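Local structure of linoleate 11-lipoxygenase (Gaeumannomyces graminis, 5FX8) at residues Tyr285-His290 / Val480-Ser485. The protein catalyses the manganese-dependent dioxygenation of linoleic and alpha-linolenic acids to 11S- and 13R-hydroperoxy fatty acids, finally converting the 11S product to the 13R product. Sequence-based numbering, arbitrary orientation.
Sequences YSQMYH and VMNQGS. With MN (manganese (II) ion), chain I.
S286 and M481 bring their CA atoms to 5.6 Å where helix 268-305 passes the C-terminal end of helix 460-481, and N482, the first residue to leave helical geometry, opens a type II' beta turn to S485. This is the metal centre of the lipoxygenase fold, built from the two helices and the C-terminus of the chain: H290 and N482 bind manganese together with H294, H478 and V618, and a water completes the set. H290 NE2 and N482 OD1 each lie 2.4 Å from the metal. The imidazole suits its place because it offers one nitrogen to manganese while the other, ND1, donates to the carbonyl O of Q287 one turn back, at 2.7 Å and nearly in the ring plane; held at both nitrogens, the ring is restrained in its rotation. In N482, CG stands anti to the backbone nitrogen (chi1 -165°) and carries OD1 to the metal. Its CB lies over one face of the H290 ring in a CH-pi contact, 3.7 Å from the centroid.

Beyond the metal, M481 plugs the joint as a knob among Y285, S286, Y289 and H290. Its unbranched, flexible chain packs SD against S286 CB, while the methyl CE reaches both tyrosine rings obliquely, 3.9 Å from Y289 CD2. The small S286 lets this thioether come close to the helix.

Q287 works as the second shell, its two-sided amide matching an acceptor and a donor on the neighbouring segment. Bent at chi2, it brings NE2 to the carbonyl O of M481 in a fairly straight bond (2.8 Å, 161°), and NE2 also makes a weak hydrogen bond to S286 OG in its own helix. Consistent with a role in orienting the asparagine ligand, Q287 OE1 accepts a weak hydrogen bond from N482 ND2 at 2.9 Å.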
loop_
_atom_site.group_PDB
_atom_site.type_symbol
_atom_site.label_atom_id
_atom_site.label_comp_id
_atom_site.label_asym_id
_atom_site.label_seq_id
_atom_site.Cartn_x
_atom_site.Cartn_y
_atom_site.Cartn_z
ATOM N N TYR A 285 -16.115 3.882 -4.415
ATOM C CA TYR A 285 -16.080 2.748 -5.330
ATOM C C TYR A 285 -14.718 2.077 -5.323
ATOM O O TYR A 285 -14.617 0.857 -5.219
ATOM C CB TYR A 285 -16.432 3.186 -6.749
ATOM C CG TYR A 285 -16.271 2.076 -7.771
ATOM C CD1 TYR A 285 -15.054 1.856 -8.408
ATOM C CD2 TYR A 285 -17.330 1.246 -8.096
ATOM C CE1 TYR A 285 -14.902 0.847 -9.312
ATOM C CE2 TYR A 285 -17.189 0.246 -9.011
ATOM C CZ TYR A 285 -15.971 0.052 -9.614
ATOM O OH TYR A 285 -15.812 -0.947 -10.536
ATOM N N SER A 286 -13.657 2.859 -5.484
ATOM C CA SER A 286 -12.345 2.266 -5.666
ATOM C C SER A 286 -11.926 1.550 -4.401
ATOM O O SER A 286 -11.410 0.418 -4.438
ATOM C CB SER A 286 -11.342 3.343 -6.054
ATOM O OG SER A 286 -10.915 4.078 -4.935
ATOM N N GLN A 287 -12.201 2.174 -3.261
ATOM C CA GLN A 287 -11.809 1.537 -2.021
ATOM C C GLN A 287 -12.590 0.258 -1.790
ATOM O O GLN A 287 -12.069 -0.686 -1.199
ATOM C CB GLN A 287 -11.953 2.508 -0.853
ATOM C CG GLN A 287 -10.943 3.642 -0.919
ATOM C CD GLN A 287 -9.596 3.211 -1.524
ATOM O OE1 GLN A 287 -8.857 2.448 -0.919
ATOM N NE2 GLN A 287 -9.293 3.702 -2.729
ATOM N N MET A 288 -13.823 0.177 -2.260
ATOM C CA MET A 288 -14.562 -0.999 -1.838
ATOM C C MET A 288 -14.597 -2.068 -2.906
ATOM O O MET A 288 -14.727 -3.256 -2.602
ATOM C CB MET A 288 -15.960 -0.589 -1.401
ATOM C CG MET A 288 -15.942 0.161 -0.094
ATOM S SD MET A 288 -15.019 -0.740 1.155
ATOM C CE MET A 288 -13.634 0.265 1.380
ATOM N N TYR A 289 -14.457 -1.686 -4.149
ATOM C CA TYR A 289 -14.277 -2.694 -5.150
ATOM C C TYR A 289 -12.932 -3.386 -5.005
ATOM O O TYR A 289 -12.838 -4.560 -5.338
ATOM C CB TYR A 289 -14.436 -2.063 -6.525
ATOM C CG TYR A 289 -14.315 -3.046 -7.656
ATOM C CD1 TYR A 289 -15.392 -3.827 -8.037
ATOM C CD2 TYR A 289 -13.132 -3.183 -8.347
ATOM C CE1 TYR A 289 -15.289 -4.715 -9.069
ATOM C CE2 TYR A 289 -13.017 -4.070 -9.392
ATOM C CZ TYR A 289 -14.098 -4.838 -9.752
ATOM O OH TYR A 289 -13.988 -5.737 -10.795
ATOM N N HIS A 290 -11.879 -2.698 -4.519
ATOM C CA HIS A 290 -10.582 -3.390 -4.493
ATOM C C HIS A 290 -10.513 -4.501 -3.458
ATOM O O HIS A 290 -9.547 -5.276 -3.462
ATOM C CB HIS A 290 -9.420 -2.419 -4.263
ATOM C CG HIS A 290 -8.962 -2.320 -2.841
ATOM N ND1 HIS A 290 -9.653 -1.591 -1.906
ATOM C CD2 HIS A 290 -7.869 -2.811 -2.203
ATOM C CE1 HIS A 290 -9.023 -1.657 -0.747
ATOM N NE2 HIS A 290 -7.938 -2.394 -0.898
ATOM N N VAL A 480 -3.039 0.583 -7.858
ATOM C CA VAL A 480 -3.728 1.658 -8.532
ATOM C C VAL A 480 -4.945 2.078 -7.721
ATOM O O VAL A 480 -5.295 3.258 -7.670
ATOM C CB VAL A 480 -4.090 1.204 -9.963
ATOM C CG1 VAL A 480 -4.936 2.226 -10.677
ATOM C CG2 VAL A 480 -2.853 0.921 -10.754
ATOM N N MET A 481 -5.604 1.128 -7.064
ATOM C CA MET A 481 -6.825 1.438 -6.338
ATOM C C MET A 481 -6.562 1.841 -4.894
ATOM O O MET A 481 -7.232 2.724 -4.374
ATOM C CB MET A 481 -7.771 0.236 -6.361
ATOM C CG MET A 481 -8.256 -0.177 -7.718
ATOM S SD MET A 481 -9.399 1.007 -8.409
ATOM C CE MET A 481 -10.885 0.015 -8.443
ATOM N N ASN A 482 -5.592 1.214 -4.249
ATOM C CA ASN A 482 -5.340 1.295 -2.827
ATOM C C ASN A 482 -3.879 1.649 -2.674
ATOM O O ASN A 482 -3.352 2.390 -3.502
ATOM C CB ASN A 482 -5.665 -0.034 -2.161
ATOM C CG ASN A 482 -5.764 0.073 -0.678
ATOM O OD1 ASN A 482 -5.262 -0.782 0.050
ATOM N ND2 ASN A 482 -6.402 1.131 -0.207
ATOM N N GLN A 483 -3.216 1.118 -1.654
ATOM C CA GLN A 483 -1.795 1.369 -1.390
ATOM C C GLN A 483 -1.585 2.883 -1.324
ATOM O O GLN A 483 -2.310 3.554 -0.578
ATOM C CB GLN A 483 -0.955 0.607 -2.427
ATOM C CG GLN A 483 0.498 0.338 -2.021
ATOM C CD GLN A 483 0.697 -0.562 -0.787
ATOM O OE1 GLN A 483 0.158 -1.657 -0.685
ATOM N NE2 GLN A 483 1.516 -0.107 0.118
ATOM N N GLY A 484 -0.630 3.459 -2.053
ATOM C CA GLY A 484 -0.380 4.882 -1.972
ATOM C C GLY A 484 -1.217 5.723 -2.879
ATOM O O GLY A 484 -1.106 6.950 -2.889
ATOM N N SER A 485 -2.090 5.105 -3.630
ATOM C CA SER A 485 -2.867 5.859 -4.607
ATOM C C SER A 485 -3.907 6.796 -3.999
ATOM O O SER A 485 -4.038 7.914 -4.469
ATOM C CB SER A 485 -3.528 4.906 -5.583
ATOM O OG SER A 485 -2.564 4.539 -6.521
HETATM MN MN MN I . -5.731 -3.144 -0.163
HETATM O O HOH W 1 -7.118 -2.626 1.764
#